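Local coordinates for phage-like element PBSX protein XkdH (Bacillus subtilis, PDB 3F3B) that is of unknown function but, as part of a defective-prophage element with a phage-barrel-type beta domain, probably contributes to building a phage-like particle, at residues C11-E16 and V84-I89; A17-S22 and Q34-Y39; Q66-S71 and A112-S117; F76-D81 and R104-E109. All coordinates share one frame; numbering follows the deposited sequence.

Interaction 1: C11-E16 and V84-I89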
loop_
_atom_site.group_PDB
_atom_site.type_symbol
_atom_site.label_atom_id
_atom_site.label_comp_id
_atom_site.label_asym_id
_atom_site.label_seq_id
_atom_site.Cartn_x
_atom_site.Cartn_y
_atom_site.Cartn_z
ATOM N N CYS A 11 -5.878 4.409 -7.720
ATOM C CA CYS A 11 -5.090 3.246 -7.343
ATOM C C CYS A 11 -5.976 2.062 -6.971
ATOM O O CYS A 11 -7.174 2.212 -6.713
ATOM C CB CYS A 11 -4.194 3.586 -6.150
ATOM S SG CYS A 11 -5.116 3.904 -4.624
ATOM N N ASP A 12 -5.376 0.879 -6.971
ATOM C CA ASP A 12 -6.075 -0.330 -6.569
ATOM C C ASP A 12 -5.490 -0.654 -5.209
ATOM O O ASP A 12 -4.296 -0.459 -4.982
ATOM C CB ASP A 12 -5.801 -1.477 -7.534
ATOM C CG ASP A 12 -6.448 -1.265 -8.879
ATOM O OD1 ASP A 12 -7.468 -0.536 -8.940
ATOM O OD2 ASP A 12 -5.947 -1.841 -9.869
ATOM N N ILE A 13 -6.325 -1.142 -4.306
ATOM C CA ILE A 13 -5.879 -1.462 -2.968
ATOM C C ILE A 13 -6.050 -2.952 -2.666
ATOM O O ILE A 13 -7.055 -3.557 -3.030
ATOM C CB ILE A 13 -6.669 -0.621 -1.940
ATOM C CG1 ILE A 13 -6.583 0.863 -2.309
ATOM C CG2 ILE A 13 -6.098 -0.816 -0.556
ATOM C CD1 ILE A 13 -7.476 1.780 -1.467
ATOM N N TYR A 14 -5.055 -3.527 -1.997
ATOM C CA TYR A 14 -5.053 -4.938 -1.615
ATOM C C TYR A 14 -4.812 -5.018 -0.118
ATOM O O TYR A 14 -3.847 -4.441 0.393
ATOM C CB TYR A 14 -3.912 -5.702 -2.302
ATOM C CG TYR A 14 -3.935 -5.693 -3.811
ATOM C CD1 TYR A 14 -4.142 -6.872 -4.529
ATOM C CD2 TYR A 14 -3.723 -4.512 -4.523
ATOM C CE1 TYR A 14 -4.132 -6.875 -5.924
ATOM C CE2 TYR A 14 -3.715 -4.499 -5.912
ATOM C CZ TYR A 14 -3.920 -5.681 -6.609
ATOM O OH TYR A 14 -3.929 -5.662 -7.988
ATOM N N HIS A 15 -5.663 -5.758 0.581
ATOM C CA HIS A 15 -5.516 -5.907 2.016
ATOM C C HIS A 15 -4.774 -7.185 2.383
ATOM O O HIS A 15 -4.929 -8.214 1.727
ATOM C CB HIS A 15 -6.886 -5.928 2.681
ATOM C CG HIS A 15 -7.717 -4.722 2.395
ATOM N ND1 HIS A 15 -7.201 -3.443 2.413
ATOM C CD2 HIS A 15 -9.037 -4.593 2.136
ATOM C CE1 HIS A 15 -8.171 -2.578 2.183
ATOM N NE2 HIS A 15 -9.295 -3.249 2.011
ATOM N N GLU A 16 -3.959 -7.114 3.429
ATOM C CA GLU A 16 -3.251 -8.293 3.893
ATOM C C GLU A 16 -4.350 -9.238 4.376
ATOM O O GLU A 16 -5.346 -8.796 4.949
ATOM C CB GLU A 16 -2.314 -7.936 5.054
ATOM C CG GLU A 16 -1.118 -7.078 4.653
ATOM C CD GLU A 16 0.002 -7.885 4.000
ATOM O OE1 GLU A 16 -0.305 -8.834 3.241
ATOM O OE2 GLU A 16 1.191 -7.565 4.234
ATOM N N VAL A 84 -3.539 -0.423 7.375
ATOM C CA VAL A 84 -2.093 -0.358 7.262
ATOM C C VAL A 84 -1.596 -1.689 6.697
ATOM O O VAL A 84 -2.214 -2.739 6.897
ATOM C CB VAL A 84 -1.424 -0.038 8.621
ATOM C CG1 VAL A 84 0.072 -0.243 8.533
ATOM C CG2 VAL A 84 -1.711 1.412 8.996
ATOM N N ASN A 85 -0.487 -1.617 5.969
ATOM C CA ASN A 85 0.114 -2.768 5.322
ATOM C C ASN A 85 -0.671 -3.077 4.060
ATOM O O ASN A 85 -0.470 -4.114 3.426
ATOM C CB ASN A 85 0.153 -3.972 6.261
ATOM C CG ASN A 85 1.088 -3.755 7.428
ATOM O OD1 ASN A 85 2.261 -3.436 7.246
ATOM N ND2 ASN A 85 0.572 -3.923 8.640
ATOM N N ASP A 86 -1.576 -2.173 3.700
ATOM C CA ASP A 86 -2.342 -2.332 2.475
ATOM C C ASP A 86 -1.346 -2.148 1.350
ATOM O O ASP A 86 -0.365 -1.414 1.509
ATOM C CB ASP A 86 -3.377 -1.220 2.306
ATOM C CG ASP A 86 -4.712 -1.569 2.876
ATOM O OD1 ASP A 86 -4.878 -2.723 3.339
ATOM O OD2 ASP A 86 -5.593 -0.680 2.855
ATOM N N LYS A 87 -1.588 -2.799 0.220
ATOM C CA LYS A 87 -0.726 -2.614 -0.940
ATOM C C LYS A 87 -1.556 -1.819 -1.936
ATOM O O LYS A 87 -2.672 -2.217 -2.274
ATOM C CB LYS A 87 -0.326 -3.946 -1.576
ATOM C CG LYS A 87 0.412 -3.774 -2.913
ATOM C CD LYS A 87 0.971 -5.086 -3.458
ATOM C CE LYS A 87 -0.132 -6.066 -3.835
ATOM N NZ LYS A 87 0.431 -7.330 -4.368
ATOM N N ILE A 88 -1.044 -0.682 -2.384
ATOM C CA ILE A 88 -1.786 0.094 -3.360
ATOM C C ILE A 88 -0.976 0.137 -4.645
ATOM O O ILE A 88 0.255 0.226 -4.618
ATOM C CB ILE A 88 -2.077 1.543 -2.884
ATOM C CG1 ILE A 88 -0.789 2.372 -2.892
ATOM C CG2 ILE A 88 -2.711 1.519 -1.495
ATOM C CD1 ILE A 88 -1.017 3.859 -2.680
ATOM N N ILE A 89 -1.679 0.045 -5.768
ATOM C CA ILE A 89 -1.052 0.075 -7.077
ATOM C C ILE A 89 -1.448 1.378 -7.764
ATOM O O ILE A 89 -2.628 1.611 -8.035
ATOM C CB ILE A 89 -1.539 -1.089 -7.957
ATOM C CG1 ILE A 89 -1.373 -2.430 -7.225
ATOM C CG2 ILE A 89 -0.793 -1.070 -9.284
ATOM C CD1 ILE A 89 0.044 -2.921 -7.101
HETATM O O HOH W 1 -4.013 -4.609 4.800
#
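Asp12 and Tyr14 face Ile89 and Lys87 as hydrogen-bonded pairs of two antiparallel strands, whose directions differ by 159°. Asp12 N binds Ile89 O at 3.0 Å and Asp12 O takes Ile89 N in return; Tyr14 and Lys87 do likewise, with Lys87 N to Tyr14 O at 2.8 Å the straightest of the four bonds. The non-hydrogen-bonded pair Ile13–Ile88 lies on the buried side, packed against the interior. Their side chains run alongside each other with Ile13 CG1 4.0 Å from Ile88 CG2, and Phe76 of strand 66-77 packs on Ile13 and Cys11. The other face, bearing Asp12, Tyr14, Lys87 and Ile89, is only partly covered. Here a kink at chi3 (66°) lays Lys87 CE over one face of the Tyr14 ring and brings NZ to 4.7 Å from the ring centroid, a cation-pi contact, while Ile89 CG1 touches Tyr14 CE2.

Just past the strand, buried His15 donates from ND1 to Asp86 OD1 at 2.6 Å. The oxygen lies near the ring plane, but ND1 sits above the carboxylate plane, 42° out of it. A water links the same OD1 to Glu16 N, and Arg83 N binds OD2. Held at both oxygens, the carboxylate is fixed in rotation, and it in turn sets the orientation of the imidazole and engages its ND1 hydrogen.

Interaction 2: A17-S22 and Q34-Y39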
loop_
_atom_site.group_PDB
_atom_site.type_symbol
_atom_site.label_atom_id
_atom_site.label_comp_id
_atom_site.label_asym_id
_atom_site.label_seq_id
_atom_site.Cartn_x
_atom_site.Cartn_y
_atom_site.Cartn_z
ATOM N N ALA A 17 -4.189 -10.530 4.133
ATOM C CA ALA A 17 -5.197 -11.488 4.562
ATOM C C ALA A 17 -4.560 -12.758 5.105
ATOM O O ALA A 17 -3.476 -13.155 4.678
ATOM C CB ALA A 17 -6.133 -11.825 3.394
ATOM N N ALA A 18 -5.233 -13.381 6.067
ATOM C CA ALA A 18 -4.739 -14.619 6.651
ATOM C C ALA A 18 -5.051 -15.725 5.653
ATOM O O ALA A 18 -6.195 -15.859 5.208
ATOM C CB ALA A 18 -5.428 -14.893 7.976
ATOM N N GLN A 19 -4.031 -16.503 5.293
ATOM C CA GLN A 19 -4.196 -17.595 4.338
ATOM C C GLN A 19 -4.589 -18.889 5.032
ATOM O O GLN A 19 -4.278 -19.099 6.205
ATOM C CB GLN A 19 -2.901 -17.808 3.552
ATOM C CG GLN A 19 -2.426 -16.567 2.823
ATOM C CD GLN A 19 -3.453 -16.045 1.840
ATOM O OE1 GLN A 19 -3.783 -16.711 0.856
ATOM N NE2 GLN A 19 -3.972 -14.849 2.104
ATOM N N ALA A 20 -5.281 -19.750 4.296
ATOM C CA ALA A 20 -5.731 -21.034 4.822
ATOM C C ALA A 20 -4.550 -21.785 5.421
ATOM O O ALA A 20 -3.495 -21.895 4.794
ATOM C CB ALA A 20 -6.362 -21.859 3.711
ATOM N N PRO A 21 -4.713 -22.313 6.645
ATOM C CA PRO A 21 -3.633 -23.053 7.304
ATOM C C PRO A 21 -3.019 -24.110 6.394
ATOM O O PRO A 21 -3.729 -24.905 5.781
ATOM C CB PRO A 21 -4.329 -23.663 8.518
ATOM C CG PRO A 21 -5.357 -22.629 8.856
ATOM C CD PRO A 21 -5.917 -22.280 7.493
ATOM N N SER A 22 -1.696 -24.096 6.296
ATOM C CA SER A 22 -0.988 -25.060 5.470
ATOM C C SER A 22 0.316 -25.445 6.139
ATOM O O SER A 22 1.280 -24.680 6.131
ATOM C CB SER A 22 -0.692 -24.485 4.085
ATOM O OG SER A 22 0.014 -25.433 3.298
ATOM N N GLN A 34 -0.569 -17.594 14.351
ATOM C CA GLN A 34 0.494 -17.201 13.441
ATOM C C GLN A 34 0.204 -17.699 12.029
ATOM O O GLN A 34 0.915 -18.550 11.501
ATOM C CB GLN A 34 1.839 -17.747 13.918
ATOM C CG GLN A 34 3.010 -17.096 13.213
ATOM C CD GLN A 34 2.892 -15.580 13.208
ATOM O OE1 GLN A 34 2.933 -14.938 14.258
ATOM N NE2 GLN A 34 2.730 -15.003 12.020
ATOM N N PRO A 35 -0.858 -17.170 11.402
ATOM C CA PRO A 35 -1.260 -17.550 10.045
ATOM C C PRO A 35 -0.273 -17.035 9.010
ATOM O O PRO A 35 0.634 -16.268 9.334
ATOM C CB PRO A 35 -2.626 -16.878 9.881
ATOM C CG PRO A 35 -3.107 -16.682 11.296
ATOM C CD PRO A 35 -1.853 -16.263 11.999
ATOM N N VAL A 36 -0.457 -17.465 7.768
ATOM C CA VAL A 36 0.387 -17.012 6.674
ATOM C C VAL A 36 -0.340 -15.807 6.102
ATOM O O VAL A 36 -1.461 -15.935 5.617
ATOM C CB VAL A 36 0.531 -18.087 5.583
ATOM C CG1 VAL A 36 1.328 -17.531 4.407
ATOM C CG2 VAL A 36 1.217 -19.322 6.164
ATOM N N ILE A 37 0.299 -14.644 6.174
ATOM C CA ILE A 37 -0.287 -13.392 5.698
ATOM C C ILE A 37 0.218 -13.023 4.309
ATOM O O ILE A 37 1.430 -13.008 4.067
ATOM C CB ILE A 37 0.061 -12.216 6.653
ATOM C CG1 ILE A 37 -0.127 -12.643 8.116
ATOM C CG2 ILE A 37 -0.797 -11.002 6.316
ATOM C CD1 ILE A 37 -1.504 -13.163 8.441
ATOM N N SER A 38 -0.710 -12.716 3.405
ATOM C CA SER A 38 -0.356 -12.332 2.038
ATOM C C SER A 38 -1.501 -11.591 1.370
ATOM O O SER A 38 -2.591 -11.494 1.930
ATOM C CB SER A 38 -0.003 -13.566 1.209
ATOM O OG SER A 38 -1.117 -14.430 1.088
ATOM N N TYR A 39 -1.251 -11.068 0.173
ATOM C CA TYR A 39 -2.276 -10.332 -0.567
ATOM C C TYR A 39 -2.970 -11.231 -1.580
ATOM O O TYR A 39 -2.396 -12.207 -2.052
ATOM C CB TYR A 39 -1.669 -9.144 -1.327
ATOM C CG TYR A 39 -0.901 -8.153 -0.485
ATOM C CD1 TYR A 39 0.492 -8.145 -0.482
ATOM C CD2 TYR A 39 -1.563 -7.209 0.293
ATOM C CE1 TYR A 39 1.206 -7.214 0.275
ATOM C CE2 TYR A 39 -0.858 -6.278 1.054
ATOM C CZ TYR A 39 0.521 -6.289 1.040
ATOM O OH TYR A 39 1.221 -5.387 1.799
#
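Gln19, Val36 and Ser38 give up the most surface in this contact, and all three side chains lie on the same face of the two-stranded arm, together with Ala17. Gln19 is anchored first through its backbone: Gln19 N donates to Val36 O at 2.7 Å. Its side chain then bends at chi2 (-59°) and folds back along its own strand, where NE2 donates to Ala17 O at 3.1 Å. That oxygen is met by NE2 from above its carbonyl plane, while Ser38 N is its second donor, also at 3.1 Å. Ala17 O is therefore gripped twice, once from within its own strand and once from across. The return bond, Ala17 N to Ser38 O at 2.9 Å, completes the hydrogen-bonded pair.

Ser38 OG sits beside the folded Gln19 chain, in an approach too short to be trusted in detail, and its angle to NE2 is too poor for a hydrogen bond. Val36 packs against the root of the glutamine, its CB 4.0 Å from Gln19 CB. The reverse face is thinner. Ala18 CB meets Pro35 CB at 3.9 Å, and the tip of Ile37, CD1, leans over Ala18 CA; Ala18 and Ile37 form the non-hydrogen-bonded pair.

The strand directions differ by 134°, a marked twist, and none of the touching residues is buried. This is a short antiparallel beta hairpin with a long connecting loop, projecting from the sheet as an arm centred about 18 Å from the centre of the chain.

Interaction 3: Q66-S71 and A112-S117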
loop_
_atom_site.group_PDB
_atom_site.type_symbol
_atom_site.label_atom_id
_atom_site.label_comp_id
_atom_site.label_asym_id
_atom_site.label_seq_id
_atom_site.Cartn_x
_atom_site.Cartn_y
_atom_site.Cartn_z
ATOM N N GLN A 66 17.629 7.475 -12.934
ATOM C CA GLN A 66 16.250 7.037 -12.787
ATOM C C GLN A 66 15.706 7.530 -11.460
ATOM O O GLN A 66 16.271 7.250 -10.400
ATOM C CB GLN A 66 16.152 5.513 -12.829
ATOM C CG GLN A 66 16.488 4.904 -14.164
ATOM C CD GLN A 66 15.466 3.873 -14.580
ATOM O OE1 GLN A 66 15.111 2.980 -13.801
ATOM N NE2 GLN A 66 14.987 3.981 -15.815
ATOM N N THR A 67 14.609 8.265 -11.516
ATOM C CA THR A 67 14.018 8.780 -10.304
ATOM C C THR A 67 12.566 8.383 -10.201
ATOM O O THR A 67 11.808 8.521 -11.155
ATOM C CB THR A 67 14.151 10.305 -10.238
ATOM O OG1 THR A 67 15.533 10.641 -10.039
ATOM C CG2 THR A 67 13.317 10.869 -9.090
ATOM N N VAL A 68 12.191 7.876 -9.032
ATOM C CA VAL A 68 10.824 7.446 -8.773
ATOM C C VAL A 68 10.344 8.070 -7.465
ATOM O O VAL A 68 11.128 8.689 -6.733
ATOM C CB VAL A 68 10.743 5.917 -8.623
ATOM C CG1 VAL A 68 11.323 5.235 -9.845
ATOM C CG2 VAL A 68 11.492 5.484 -7.371
ATOM N N TYR A 69 9.056 7.924 -7.178
ATOM C CA TYR A 69 8.512 8.441 -5.932
ATOM C C TYR A 69 8.854 7.424 -4.853
ATOM O O TYR A 69 8.635 6.228 -5.026
ATOM C CB TYR A 69 6.998 8.619 -6.037
ATOM C CG TYR A 69 6.600 9.816 -6.866
ATOM C CD1 TYR A 69 6.573 11.093 -6.307
ATOM C CD2 TYR A 69 6.290 9.680 -8.216
ATOM C CE1 TYR A 69 6.246 12.208 -7.072
ATOM C CE2 TYR A 69 5.962 10.786 -8.993
ATOM C CZ TYR A 69 5.943 12.046 -8.415
ATOM O OH TYR A 69 5.629 13.142 -9.183
ATOM N N HIS A 70 9.422 7.895 -3.753
ATOM C CA HIS A 70 9.788 7.001 -2.670
ATOM C C HIS A 70 8.615 6.848 -1.715
ATOM O O HIS A 70 8.343 5.760 -1.208
ATOM C CB HIS A 70 11.007 7.552 -1.923
ATOM C CG HIS A 70 11.342 6.796 -0.676
ATOM N ND1 HIS A 70 11.688 5.461 -0.685
ATOM C CD2 HIS A 70 11.370 7.185 0.620
ATOM C CE1 HIS A 70 11.914 5.060 0.552
ATOM N NE2 HIS A 70 11.728 6.087 1.363
ATOM N N SER A 71 7.913 7.945 -1.477
ATOM C CA SER A 71 6.775 7.906 -0.584
ATOM C C SER A 71 5.953 9.182 -0.701
ATOM O O SER A 71 6.381 10.166 -1.306
ATOM C CB SER A 71 7.255 7.752 0.856
ATOM O OG SER A 71 7.874 8.945 1.311
ATOM N N ALA A 112 2.336 6.276 2.243
ATOM C CA ALA A 112 2.557 5.129 1.372
ATOM C C ALA A 112 4.063 5.104 1.071
ATOM O O ALA A 112 4.673 6.157 0.890
ATOM C CB ALA A 112 1.758 5.288 0.089
ATOM N N VAL A 113 4.668 3.919 1.036
ATOM C CA VAL A 113 6.095 3.830 0.763
ATOM C C VAL A 113 6.397 2.813 -0.338
ATOM O O VAL A 113 5.831 1.720 -0.362
ATOM C CB VAL A 113 6.904 3.458 2.057
ATOM C CG1 VAL A 113 8.400 3.401 1.752
ATOM C CG2 VAL A 113 6.665 4.494 3.144
ATOM N N ARG A 114 7.292 3.201 -1.246
ATOM C CA ARG A 114 7.724 2.366 -2.367
ATOM C C ARG A 114 7.965 0.938 -1.893
ATOM O O ARG A 114 8.826 0.685 -1.055
ATOM C CB ARG A 114 8.998 2.963 -2.973
ATOM C CG ARG A 114 9.737 2.105 -3.988
ATOM C CD ARG A 114 11.023 2.823 -4.439
ATOM N NE ARG A 114 12.095 1.902 -4.818
ATOM C CZ ARG A 114 12.118 1.194 -5.943
ATOM N NH1 ARG A 114 11.122 1.298 -6.818
ATOM N NH2 ARG A 114 13.133 0.372 -6.193
ATOM N N ASP A 115 7.195 0.007 -2.442
ATOM C CA ASP A 115 7.287 -1.396 -2.064
ATOM C C ASP A 115 8.706 -1.951 -2.026
ATOM O O ASP A 115 9.164 -2.414 -0.980
ATOM C CB ASP A 115 6.440 -2.251 -3.008
ATOM C CG ASP A 115 5.993 -3.555 -2.370
ATOM O OD1 ASP A 115 6.595 -3.961 -1.354
ATOM O OD2 ASP A 115 5.039 -4.178 -2.887
ATOM N N GLU A 116 9.405 -1.904 -3.155
ATOM C CA GLU A 116 10.760 -2.449 -3.223
ATOM C C GLU A 116 11.863 -1.737 -2.451
ATOM O O GLU A 116 13.040 -2.048 -2.634
ATOM C CB GLU A 116 11.194 -2.617 -4.683
ATOM C CG GLU A 116 10.555 -3.824 -5.359
ATOM C CD GLU A 116 11.154 -4.129 -6.714
ATOM O OE1 GLU A 116 11.072 -3.263 -7.613
ATOM O OE2 GLU A 116 11.706 -5.237 -6.879
ATOM N N SER A 117 11.499 -0.792 -1.589
ATOM C CA SER A 117 12.497 -0.089 -0.790
ATOM C C SER A 117 12.367 -0.580 0.646
ATOM O O SER A 117 13.084 -0.127 1.538
ATOM C CB SER A 117 12.291 1.432 -0.844
ATOM O OG SER A 117 11.230 1.843 -0.002
#
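Val68 and His70 meet Arg114 where two antiparallel strands of the curled sheet, 66-77 and 107-114, splay apart, and a classic beta bulge, with His70 and Ser71 both opposite Thr56, lies at the point of joining. Val68 comes first: its CG2 rests 4.0 Å from Arg114 CD, the two side chains crossing at about a right angle. The arginine, extended from CG to NE, continues outward to a weak, long-range charge contact with a bound phosphate that probably came from the crystallisation liquor. Tyr69 adds little beyond its backbone O, near Arg114 CB.

His70 does most of the work. Its O accepts from Arg114 N at 2.8 Å, an almost straight bond (173°). With CG anti to the backbone N (chi1 172°), the ring swings across to the 3-10 turn at 115-117. There CE1 lies 3.3 Å from Ser117 OG, and Ser117 CB approaches the ring at its edge. That hydroxyl is itself donated to Arg114 O, although Ser117 is poorly ordered. Ser71 closes the contact as the non-hydrogen-bonded partner of Val113, with Ser71 CB 4.0 Å from Val113 CG2.

Interaction 4: F76-D81 and R104-E109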
loop_
_atom_site.group_PDB
_atom_site.type_symbol
_atom_site.label_atom_id
_atom_site.label_comp_id
_atom_site.label_asym_id
_atom_site.label_seq_id
_atom_site.Cartn_x
_atom_site.Cartn_y
_atom_site.Cartn_z
ATOM N N PHE A 76 -7.357 9.807 1.184
ATOM C CA PHE A 76 -8.441 8.972 0.673
ATOM C C PHE A 76 -9.792 9.434 1.179
ATOM O O PHE A 76 -9.891 10.069 2.233
ATOM C CB PHE A 76 -8.296 7.538 1.169
ATOM C CG PHE A 76 -7.154 6.775 0.576
ATOM C CD1 PHE A 76 -7.230 6.282 -0.716
ATOM C CD2 PHE A 76 -6.051 6.439 1.361
ATOM C CE1 PHE A 76 -6.238 5.460 -1.212
ATOM C CE2 PHE A 76 -5.051 5.613 0.869
ATOM C CZ PHE A 76 -5.147 5.123 -0.418
ATOM N N PRO A 77 -10.864 9.086 0.448
ATOM C CA PRO A 77 -12.211 9.473 0.868
ATOM C C PRO A 77 -12.466 8.682 2.141
ATOM O O PRO A 77 -11.950 7.579 2.293
ATOM C CB PRO A 77 -13.094 8.981 -0.276
ATOM C CG PRO A 77 -12.166 8.903 -1.450
ATOM C CD PRO A 77 -10.903 8.363 -0.833
ATOM N N LEU A 78 -13.263 9.235 3.042
ATOM C CA LEU A 78 -13.563 8.569 4.302
ATOM C C LEU A 78 -14.301 7.239 4.089
ATOM O O LEU A 78 -14.149 6.301 4.873
ATOM C CB LEU A 78 -14.397 9.498 5.191
ATOM C CG LEU A 78 -14.151 9.361 6.694
ATOM C CD1 LEU A 78 -12.701 9.704 7.000
ATOM C CD2 LEU A 78 -15.078 10.293 7.449
ATOM N N SER A 79 -15.091 7.162 3.024
ATOM C CA SER A 79 -15.845 5.953 2.712
ATOM C C SER A 79 -14.944 4.791 2.305
ATOM O O SER A 79 -15.379 3.638 2.278
ATOM C CB SER A 79 -16.840 6.235 1.585
ATOM O OG SER A 79 -16.152 6.626 0.406
ATOM N N ALA A 80 -13.693 5.091 1.979
ATOM C CA ALA A 80 -12.748 4.055 1.572
ATOM C C ALA A 80 -12.266 3.184 2.742
ATOM O O ALA A 80 -12.100 3.667 3.858
ATOM C CB ALA A 80 -11.553 4.700 0.876
ATOM N N ASP A 81 -12.043 1.898 2.467
ATOM C CA ASP A 81 -11.565 0.929 3.464
ATOM C C ASP A 81 -10.036 0.954 3.423
ATOM O O ASP A 81 -9.420 0.308 2.573
ATOM C CB ASP A 81 -12.063 -0.476 3.108
ATOM C CG ASP A 81 -11.765 -1.515 4.189
ATOM O OD1 ASP A 81 -10.671 -1.492 4.795
ATOM O OD2 ASP A 81 -12.631 -2.385 4.420
ATOM N N ARG A 104 -8.335 13.669 8.923
ATOM C CA ARG A 104 -8.113 15.104 8.874
ATOM C C ARG A 104 -8.819 15.598 7.615
ATOM O O ARG A 104 -8.655 15.026 6.534
ATOM C CB ARG A 104 -6.617 15.434 8.808
ATOM C CG ARG A 104 -6.267 16.762 9.473
ATOM C CD ARG A 104 -4.884 17.292 9.085
ATOM N NE ARG A 104 -4.806 17.619 7.661
ATOM C CZ ARG A 104 -3.797 18.269 7.091
ATOM N NH1 ARG A 104 -2.772 18.675 7.822
ATOM N NH2 ARG A 104 -3.805 18.498 5.786
ATOM N N HIS A 105 -9.625 16.643 7.768
ATOM C CA HIS A 105 -10.367 17.216 6.649
ATOM C C HIS A 105 -11.298 16.198 6.016
ATOM O O HIS A 105 -11.447 16.169 4.797
ATOM C CB HIS A 105 -9.403 17.751 5.587
ATOM C CG HIS A 105 -8.541 18.876 6.067
ATOM N ND1 HIS A 105 -7.370 19.237 5.435
ATOM C CD2 HIS A 105 -8.680 19.723 7.114
ATOM C CE1 HIS A 105 -6.824 20.257 6.075
ATOM N NE2 HIS A 105 -7.599 20.570 7.098
ATOM N N HIS A 106 -11.909 15.360 6.848
ATOM C CA HIS A 106 -12.854 14.347 6.384
ATOM C C HIS A 106 -12.222 13.318 5.441
ATOM O O HIS A 106 -12.912 12.695 4.633
ATOM C CB HIS A 106 -14.034 15.040 5.689
ATOM C CG HIS A 106 -15.240 14.169 5.514
ATOM N ND1 HIS A 106 -15.927 13.625 6.579
ATOM C CD2 HIS A 106 -15.909 13.786 4.400
ATOM C CE1 HIS A 106 -16.970 12.949 6.130
ATOM N NE2 HIS A 106 -16.982 13.032 4.811
ATOM N N HIS A 107 -10.914 13.132 5.554
ATOM C CA HIS A 107 -10.211 12.182 4.701
ATOM C C HIS A 107 -9.337 11.244 5.520
ATOM O O HIS A 107 -8.959 11.569 6.651
ATOM C CB HIS A 107 -9.297 12.925 3.726
ATOM C CG HIS A 107 -10.010 13.876 2.821
ATOM N ND1 HIS A 107 -9.419 15.021 2.335
ATOM C CD2 HIS A 107 -11.258 13.844 2.296
ATOM C CE1 HIS A 107 -10.272 15.655 1.550
ATOM N NE2 HIS A 107 -11.395 14.961 1.510
ATOM N N TRP A 108 -9.026 10.075 4.961
ATOM C CA TRP A 108 -8.112 9.172 5.643
ATOM C C TRP A 108 -6.757 9.642 5.147
ATOM O O TRP A 108 -6.562 9.825 3.945
ATOM C CB TRP A 108 -8.296 7.705 5.221
ATOM C CG TRP A 108 -9.525 7.040 5.765
ATOM C CD1 TRP A 108 -10.628 6.662 5.062
ATOM C CD2 TRP A 108 -9.787 6.706 7.134
ATOM N NE1 TRP A 108 -11.566 6.114 5.904
ATOM C CE2 TRP A 108 -11.078 6.128 7.183
ATOM C CE3 TRP A 108 -9.059 6.840 8.325
ATOM C CZ2 TRP A 108 -11.660 5.681 8.380
ATOM C CZ3 TRP A 108 -9.644 6.392 9.528
ATOM C CH2 TRP A 108 -10.932 5.823 9.537
ATOM N N GLU A 109 -5.829 9.872 6.059
ATOM C CA GLU A 109 -4.490 10.281 5.658
ATOM C C GLU A 109 -3.549 9.179 6.096
ATOM O O GLU A 109 -3.630 8.703 7.223
ATOM C CB GLU A 109 -4.090 11.597 6.326
ATOM C CG GLU A 109 -4.646 12.831 5.654
ATOM C CD GLU A 109 -4.147 14.106 6.303
ATOM O OE1 GLU A 109 -3.105 14.053 6.994
ATOM O OE2 GLU A 109 -4.788 15.158 6.111
#
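Trp108 NE1 donates to Leu78 O at 2.8 Å, a bent bond (142°) in which the carbonyl oxygen lies somewhat off the indole plane and the nitrogen is tilted from the carbonyl plane. Leu78 belongs to the type I turn from Pro77 to Ala80, so the indole ties down the chain just after it leaves strand 66-77. Pro77 O comes up to the edge of the same ring, 3.2 Å from CD1. Leu78 also sends its side chain back over the tryptophan: CD1 stands 3.9 Å from the centroid of the five-membered ring, above the face, a CH-pi contact. Its other methyl, CD2, lies 3.5 Å from His106 CE1, with Leu78 CB over one face of that imidazole. The leucine is thus wedged between the two rings and crosses each at about a right angle.

Beside these side chains the backbones close as a regular antiparallel hydrogen-bonded pair, Phe76 N to Trp108 O and Trp108 N to Phe76 O, both at 2.9 Å. The CB atoms of the pair are 4.1 Å apart, but the phenyl ring then turns away toward Val48 and Cys50 in the core. A type I' turn from Arg104 to His107, linking strands 102-104 and 107-114, presents His106 to the leucine, while the Arg104 NE–Glu109 OE2 salt bridge joins the two strands beside that turn.

Lys101 makes a cation-pi contact with Trp108. The indole thus pins the type I turn of 77-80 to strand 107-114 in two ways, its N-H spent on a backbone carbonyl and one face of its ring on a methyl group.

How the interactions relate
All four contacts belong to one curled antiparallel sheet. Interactions 1 and 2 share strand 9-19: their centres are about 16 Å apart, and a probable hydrogen bond from Tyr39 OH to Asn85 O ties the root of the arm to the body. Interactions 3 and 4 lie on the same pair of strands, 66-77 and 107-114, one where the strands diverge and one at their turns. The centres of these two contacts are about 22 Å apart. Along the chain interaction 2 falls within the span of interaction 1, and interaction 4 within that of interaction 3, while interactions 1 and 3 interleave. The early strand is thereby locked to the late ones, leaving the arm projecting from a curled body.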